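Local coordinates for 6-phospho-beta-d glycosidase (Streptococcus pyogenes, PDB 5FOO), which probably hydrolyses 6-phospho-beta-glucosides as a family 1 glycoside hydrolase and is found here with 6-phosphocyclophellitol bound, at residues V169-Y174 with L246-L251; S60-L65 with N71-S76; D348-M353 with A406-F411. The protein carries 1 engineered substitution. All coordinates share one frame; numbering follows the deposited sequence.

Contact 1 (V169-Y174 with L246-L251)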
# COMPACT_ATOMS: atom_id res chain seq x y z
N VAL A 169 1.84 3.23 8.27
CA VAL A 169 3.13 3.53 8.90
C VAL A 169 2.94 4.32 10.24
O VAL A 169 3.63 4.03 11.23
CB VAL A 169 4.00 4.37 7.96
CG1 VAL A 169 5.25 4.89 8.65
CG2 VAL A 169 4.43 3.52 6.77
N VAL A 170 2.08 5.33 10.21
CA VAL A 170 1.80 6.13 11.35
C VAL A 170 1.27 5.20 12.47
O VAL A 170 1.75 5.28 13.58
CB VAL A 170 0.70 7.11 11.04
CG1 VAL A 170 0.14 7.77 12.32
CG2 VAL A 170 1.15 8.17 10.07
N GLU A 171 0.29 4.35 12.15
CA GLU A 171 -0.33 3.48 13.12
C GLU A 171 0.60 2.39 13.58
O GLU A 171 0.82 2.25 14.81
CB GLU A 171 -1.69 2.93 12.64
CG GLU A 171 -2.69 4.11 12.71
CD GLU A 171 -4.17 3.80 12.38
OE1 GLU A 171 -4.38 2.65 11.86
OE2 GLU A 171 -5.08 4.72 12.65
N GLY A 172 1.23 1.70 12.62
CA GLY A 172 2.19 0.63 12.90
C GLY A 172 3.35 1.02 13.79
O GLY A 172 3.64 0.30 14.80
N SER A 173 4.01 2.13 13.46
CA SER A 173 5.19 2.57 14.16
C SER A 173 4.86 3.32 15.47
O SER A 173 5.62 3.25 16.46
CB SER A 173 6.11 3.43 13.23
OG SER A 173 6.93 2.60 12.36
N TYR A 174 3.75 4.05 15.50
CA TYR A 174 3.54 5.00 16.58
C TYR A 174 2.24 4.87 17.41
O TYR A 174 2.08 5.62 18.32
CB TYR A 174 3.73 6.42 16.06
CG TYR A 174 5.17 6.72 15.58
CD1 TYR A 174 6.15 7.06 16.49
CD2 TYR A 174 5.55 6.60 14.21
CE1 TYR A 174 7.46 7.30 16.10
CE2 TYR A 174 6.87 6.88 13.79
CZ TYR A 174 7.83 7.23 14.73
OH TYR A 174 9.14 7.47 14.39
N LEU A 246 -12.45 11.05 9.38
CA LEU A 246 -11.57 12.23 9.35
C LEU A 246 -10.09 11.88 9.44
O LEU A 246 -9.28 12.46 8.71
CB LEU A 246 -11.85 13.23 10.45
CG LEU A 246 -13.03 14.17 10.37
CD1 LEU A 246 -13.08 14.95 11.68
CD2 LEU A 246 -12.84 15.13 9.20
N TRP A 247 -9.77 11.00 10.41
CA TRP A 247 -8.44 10.53 10.65
C TRP A 247 -7.98 9.50 9.61
O TRP A 247 -6.96 9.70 8.99
CB TRP A 247 -8.30 9.95 12.10
CG TRP A 247 -6.97 9.36 12.38
CD1 TRP A 247 -6.69 8.02 12.38
CD2 TRP A 247 -5.74 10.02 12.72
NE1 TRP A 247 -5.38 7.82 12.64
CE2 TRP A 247 -4.76 9.04 12.83
CE3 TRP A 247 -5.37 11.36 12.91
CZ2 TRP A 247 -3.47 9.33 13.14
CZ3 TRP A 247 -4.08 11.64 13.23
CH2 TRP A 247 -3.13 10.63 13.33
N ASN A 248 -8.68 8.38 9.50
CA ASN A 248 -8.17 7.25 8.71
C ASN A 248 -8.21 7.49 7.19
O ASN A 248 -7.46 6.86 6.47
CB ASN A 248 -8.87 5.92 9.05
CG ASN A 248 -8.63 5.49 10.49
OD1 ASN A 248 -7.55 5.01 10.83
ND2 ASN A 248 -9.60 5.77 11.37
N ASN A 249 -9.11 8.35 6.74
CA ASN A 249 -9.29 8.62 5.31
C ASN A 249 -8.95 10.06 4.94
O ASN A 249 -8.05 10.28 4.09
CB ASN A 249 -10.70 8.24 4.87
CG ASN A 249 -10.95 6.74 5.05
OD1 ASN A 249 -10.01 5.97 5.17
ND2 ASN A 249 -12.17 6.35 5.03
N ASP A 250 -9.63 11.03 5.56
CA ASP A 250 -9.56 12.41 5.11
C ASP A 250 -8.22 13.07 5.19
O ASP A 250 -7.88 13.84 4.28
CB ASP A 250 -10.56 13.27 5.81
CG ASP A 250 -11.97 12.89 5.53
OD1 ASP A 250 -12.25 11.84 4.89
OD2 ASP A 250 -12.81 13.62 6.03
N LEU A 251 -7.45 12.80 6.25
CA LEU A 251 -6.16 13.48 6.47
C LEU A 251 -5.34 13.33 5.16
O LEU A 251 -4.97 14.30 4.53
CB LEU A 251 -5.41 12.85 7.66
CG LEU A 251 -4.18 13.59 8.19
CD1 LEU A 251 -3.64 12.94 9.48
CD2 LEU A 251 -3.05 13.61 7.18
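Glu171 and Trp247 meet through a single hydrogen bond, from the indole NE1 to the carboxylate OE2, 3.1 Å long. The N-H...O angle is 149°, so the bond is moderately bent. OE2 lies in the indole plane, at the ring edge. On its own side the carboxylate is met at the anti position, with the donor 22° out of its plane. The two flat groups are close to coplanar, and the side chains run alongside each other, pointing opposite ways. The Glu171 chain is extended beyond CG, which carries the carboxylate across to helix 235-258.

The Val170 and Trp247 side chains point toward each other from their two helices. Val170 CG1 lies anti to the backbone N and reaches Trp247 CZ2 at 4.0 Å, obliquely to the ring.

The contact belongs to the part of the (beta/alpha)8 barrel that follows strands four and five. Helix 166-174 starts directly after Asn164 and Glu165, which line the 6-phosphocyclophellitol pocket. Helix 235-258 follows strand 218-224. The axes of segments 169-174 and 246-251 come no closer than 12.6 Å, and the Glu171 and Trp247 side chains bridge most of it. The side chain of Glu171 is about 11 Å from the ligand, outside the first shell.

Asn248 lies roughly perpendicular to Glu171, with amide and carboxylate planes 76° apart. Its OD1 is 3.1 Å from Glu171 OE2. Both atoms are acceptors, and the pair is not hydrogen-bonded. ND2 donates to Ala244 O and Tyr323 OH, which is consistent with OD1 being the end that faces Glu171. ND2 also lies in the Trp247 plane, at the ring edge. The closeness of OD1 may raise the proton affinity of Glu171, while the indole N-H would favour the charged form. Trp317 meets the Trp247 ring edge-to-face.

Contact 2 (S60-L65 with N71-S76)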
# COMPACT_ATOMS: atom_id res chain seq x y z
N SER A 60 12.25 -14.05 -14.81
CA SER A 60 11.38 -15.23 -15.06
C SER A 60 9.97 -15.05 -14.49
O SER A 60 9.00 -15.46 -15.15
CB SER A 60 11.99 -16.53 -14.53
OG SER A 60 12.23 -16.39 -13.15
N ASP A 61 9.83 -14.37 -13.35
CA ASP A 61 8.50 -14.00 -12.80
C ASP A 61 7.70 -13.14 -13.78
O ASP A 61 6.48 -13.38 -14.03
CB ASP A 61 8.66 -13.17 -11.50
CG ASP A 61 9.01 -14.03 -10.24
OD1 ASP A 61 9.13 -15.29 -10.37
OD2 ASP A 61 9.14 -13.43 -9.12
N LEU A 62 8.33 -12.10 -14.34
CA LEU A 62 7.54 -11.22 -15.26
C LEU A 62 7.16 -11.95 -16.56
O LEU A 62 6.06 -11.80 -17.07
CB LEU A 62 8.28 -9.93 -15.55
CG LEU A 62 8.38 -9.04 -14.29
CD1 LEU A 62 9.45 -8.03 -14.54
CD2 LEU A 62 7.06 -8.35 -13.98
N THR A 63 8.03 -12.82 -17.02
CA THR A 63 7.71 -13.69 -18.13
C THR A 63 6.47 -14.54 -17.78
O THR A 63 5.51 -14.58 -18.57
CB THR A 63 8.94 -14.53 -18.55
OG1 THR A 63 9.95 -13.64 -19.01
CG2 THR A 63 8.62 -15.49 -19.68
N LEU A 64 6.44 -15.14 -16.60
CA LEU A 64 5.25 -15.89 -16.18
C LEU A 64 4.02 -15.06 -16.07
O LEU A 64 2.94 -15.46 -16.52
CB LEU A 64 5.50 -16.56 -14.85
CG LEU A 64 4.37 -17.47 -14.32
CD1 LEU A 64 4.16 -18.77 -15.12
CD2 LEU A 64 4.71 -17.76 -12.88
N LEU A 65 4.13 -13.89 -15.42
CA LEU A 65 2.97 -13.01 -15.28
C LEU A 65 2.45 -12.50 -16.66
O LEU A 65 1.25 -12.40 -16.86
CB LEU A 65 3.33 -11.81 -14.37
CG LEU A 65 3.65 -12.24 -12.92
CD1 LEU A 65 3.79 -11.05 -12.01
CD2 LEU A 65 2.58 -13.16 -12.32
N ASN A 71 -1.00 -7.03 -17.72
CA ASN A 71 -0.43 -5.91 -18.51
C ASN A 71 0.28 -4.81 -17.72
O ASN A 71 0.81 -3.84 -18.30
CB ASN A 71 -1.52 -5.29 -19.38
CG ASN A 71 -2.60 -4.63 -18.54
OD1 ASN A 71 -2.34 -4.13 -17.42
ND2 ASN A 71 -3.80 -4.56 -19.09
N SER A 72 0.36 -5.00 -16.40
CA SER A 72 0.91 -4.04 -15.49
C SER A 72 1.39 -4.79 -14.21
O SER A 72 0.98 -5.92 -13.98
CB SER A 72 -0.11 -2.98 -15.17
OG SER A 72 -1.33 -3.55 -14.77
N TYR A 73 2.36 -4.21 -13.49
CA TYR A 73 2.98 -4.82 -12.29
C TYR A 73 3.43 -3.67 -11.39
O TYR A 73 4.22 -2.84 -11.83
CB TYR A 73 4.20 -5.65 -12.68
CG TYR A 73 5.01 -6.35 -11.58
CD1 TYR A 73 4.58 -7.54 -11.01
CD2 TYR A 73 6.22 -5.82 -11.13
CE1 TYR A 73 5.38 -8.23 -10.04
CE2 TYR A 73 6.99 -6.47 -10.18
CZ TYR A 73 6.58 -7.68 -9.62
OH TYR A 73 7.39 -8.31 -8.67
N ARG A 74 2.94 -3.65 -10.14
CA ARG A 74 3.38 -2.68 -9.13
C ARG A 74 4.29 -3.32 -8.11
O ARG A 74 3.95 -4.34 -7.50
CB ARG A 74 2.20 -2.01 -8.45
CG ARG A 74 2.58 -0.79 -7.59
CD ARG A 74 2.54 -1.05 -6.09
NE ARG A 74 1.20 -1.34 -5.58
CZ ARG A 74 0.88 -1.40 -4.27
NH1 ARG A 74 1.80 -1.18 -3.30
NH2 ARG A 74 -0.36 -1.61 -3.90
N THR A 75 5.48 -2.77 -7.99
CA THR A 75 6.37 -3.06 -6.90
C THR A 75 6.95 -1.76 -6.30
O THR A 75 6.52 -0.68 -6.60
CB THR A 75 7.47 -4.06 -7.33
OG1 THR A 75 8.10 -4.65 -6.17
CG2 THR A 75 8.52 -3.43 -8.23
N SER A 76 7.92 -1.87 -5.41
CA SER A 76 8.54 -0.71 -4.84
C SER A 76 10.03 -0.80 -5.00
O SER A 76 10.61 -1.89 -5.12
CB SER A 76 8.14 -0.52 -3.38
OG SER A 76 8.77 -1.45 -2.51
O HOH W 1 7.66 -11.23 -8.19
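Leu62 lays its CD2 methyl over one face of the Tyr73 ring. Leu62 CD2 is 3.9 Å from the Tyr73 ring centroid and 15° off its normal, a CH-pi contact. CD2 is shifted toward the rim, and its closest atom there is Tyr73 CG at 3.7 Å. Leu65 comes in obliquely and touches Tyr73 CD1 with its CD1, also at 3.7 Å. Tyr73 CG is anti to the backbone N (chi1 179°), which sends the ring out from strand 72-76 toward the helix.

At the far end of the ring, a water links the two segments. It donates to Asp61 OD2 at 2.8 Å and lies 3.0 Å from Tyr73 OH, to which it is also hydrogen-bonded. Asp61 OD2 has a second partner in Arg444, a salt bridge that should fix the carboxylate.

The helix and strand form part of a beta-alpha-beta crossover: strand 9-13, helix 54-67 and strand 72-76, the first two strands of the barrel. Helix 93-108 also covers Leu62, through Ala105 and Cys106. The contact is thus apolar along the tyrosine ring and polar at its hydroxyl, where the water lets a buried OH meet a buried carboxylate.

Contact 3 (D348-M353 with A406-F411)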
# COMPACT_ATOMS: atom_id res chain seq x y z
N ASP A 348 -18.86 1.57 -2.69
CA ASP A 348 -18.87 2.79 -1.85
C ASP A 348 -17.63 3.67 -2.03
O ASP A 348 -17.75 4.88 -2.06
CB ASP A 348 -19.08 2.50 -0.35
CG ASP A 348 -20.46 1.87 -0.06
OD1 ASP A 348 -21.43 2.07 -0.81
OD2 ASP A 348 -20.58 1.12 0.92
N ILE A 349 -16.45 3.05 -2.12
CA ILE A 349 -15.22 3.78 -2.41
C ILE A 349 -15.33 4.49 -3.80
O ILE A 349 -14.92 5.64 -3.98
CB ILE A 349 -14.05 2.80 -2.38
CG1 ILE A 349 -13.73 2.38 -0.90
CG2 ILE A 349 -12.81 3.36 -3.00
CD1 ILE A 349 -12.78 1.20 -0.80
N ALA A 350 -15.88 3.78 -4.76
CA ALA A 350 -15.97 4.29 -6.13
C ALA A 350 -16.88 5.52 -6.18
O ALA A 350 -16.51 6.51 -6.81
CB ALA A 350 -16.45 3.19 -7.08
N ILE A 351 -17.98 5.46 -5.44
CA ILE A 351 -18.94 6.56 -5.35
C ILE A 351 -18.33 7.76 -4.62
O ILE A 351 -18.59 8.95 -4.95
CB ILE A 351 -20.25 6.06 -4.69
CG1 ILE A 351 -20.93 4.98 -5.57
CG2 ILE A 351 -21.25 7.18 -4.37
CD1 ILE A 351 -21.26 5.44 -6.96
N LYS A 352 -17.51 7.47 -3.61
CA LYS A 352 -16.85 8.53 -2.85
C LYS A 352 -15.90 9.28 -3.76
O LYS A 352 -15.80 10.47 -3.66
CB LYS A 352 -16.03 7.90 -1.69
CG LYS A 352 -15.55 8.86 -0.64
CD LYS A 352 -16.59 9.10 0.44
CE LYS A 352 -16.17 10.27 1.33
NZ LYS A 352 -17.24 10.62 2.30
N MET A 353 -15.12 8.56 -4.57
CA MET A 353 -14.17 9.18 -5.52
C MET A 353 -14.93 10.08 -6.50
O MET A 353 -14.55 11.24 -6.74
CB MET A 353 -13.39 8.12 -6.28
CG MET A 353 -12.26 7.50 -5.47
SD MET A 353 -11.08 8.74 -4.91
CE MET A 353 -10.48 9.51 -6.39
N ALA A 406 -21.43 3.43 -12.83
CA ALA A 406 -22.06 4.57 -12.19
C ALA A 406 -21.27 5.83 -12.41
O ALA A 406 -21.63 6.87 -11.89
CB ALA A 406 -22.25 4.27 -10.69
N GLY A 407 -20.16 5.77 -13.13
CA GLY A 407 -19.43 6.99 -13.45
C GLY A 407 -18.09 7.16 -12.72
O GLY A 407 -17.38 8.13 -13.03
N SER A 408 -17.70 6.25 -11.80
CA SER A 408 -16.41 6.42 -11.14
C SER A 408 -15.23 6.24 -12.12
O SER A 408 -15.15 5.26 -12.87
CB SER A 408 -16.21 5.47 -9.94
OG SER A 408 -15.13 5.93 -9.15
N ASN A 409 -14.27 7.13 -12.02
CA ASN A 409 -13.14 7.14 -12.92
C ASN A 409 -12.00 6.19 -12.46
O ASN A 409 -10.87 6.61 -12.17
CB ASN A 409 -12.71 8.59 -12.99
CG ASN A 409 -11.69 8.89 -14.07
OD1 ASN A 409 -11.47 8.16 -14.97
ND2 ASN A 409 -11.05 10.02 -13.93
N CYS A 410 -12.29 4.91 -12.47
CA CYS A 410 -11.33 3.84 -12.17
C CYS A 410 -10.66 3.25 -13.42
O CYS A 410 -11.32 2.87 -14.37
CB CYS A 410 -12.09 2.72 -11.43
SG CYS A 410 -11.00 1.39 -10.96
N PHE A 411 -9.35 3.15 -13.44
CA PHE A 411 -8.64 2.76 -14.66
C PHE A 411 -7.90 1.46 -14.46
O PHE A 411 -7.16 1.04 -15.36
CB PHE A 411 -7.69 3.89 -15.12
CG PHE A 411 -6.61 4.22 -14.12
CD1 PHE A 411 -5.45 3.45 -14.02
CD2 PHE A 411 -6.77 5.29 -13.23
CE1 PHE A 411 -4.44 3.74 -13.09
CE2 PHE A 411 -5.75 5.63 -12.33
CZ PHE A 411 -4.58 4.84 -12.26
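The flat group in this contact is the peptide carbonyl of Ala350, which Ser408 approaches from the flank. Ser408 OG donates to Ala350 O over 2.8 Å. The C=O...donor angle is 114°, and the hydroxyl oxygen is tilted 33° from the carbonyl plane. This oblique approach would leave the direction along the C=O bond to the usual helical backbone bond. OG is anti to the Ser408 backbone N (chi1 -164°), which turns it toward helix 344-356.

The Ser408 CB packs on Ala350 CB at 3.7 Å. Met353 CB, one turn further along the helix, is 4.0 Å from Ser408 OG. Ile351 leads away at its CB, but its bent chain brings CD1 back to Ala406 CB, 4.0 Å off.

Gly407 ends helix 387-405 with a Schellman motif. Its positive phi suits glycine, and the turn directs the chain into strand 410-416, the eighth of the barrel. Asn359 hydrogen-bonds to both Gly407 O and Asn409 N, bridging the turn, and Arg354 donates to Ala406 O.

Trp362, at the start of strand 362-367, lies against Ala350 and Met353. The buried Ser408 hydroxyl donates a hydrogen bond to Ala350 O and accepts one from the indole N-H of Trp362; the two bonds engage it as donor and acceptor and should restrict its rotation.

How the contacts relate
All three contacts lie in one eight-stranded (beta/alpha)8 barrel. Along the chain the order is contact 2, contact 1, contact 3, each closing before the next opens. Contacts 1 and 2 are on opposite sides of the chain's centre, their own centres 30 Å apart. Contact 3 is 23 Å from contact 1 and 26 Å from contact 2, centre to centre. None touches another. Contact 2 involves strand 72-76 itself, and contact 3 the turn leading into strand 410-416; both reach the barrel sheet. Contact 1 joins two helices that follow strands four and five. Each is a local join in a different part of the barrel, and the 6-phosphocyclophellitol pocket is formed by other residues.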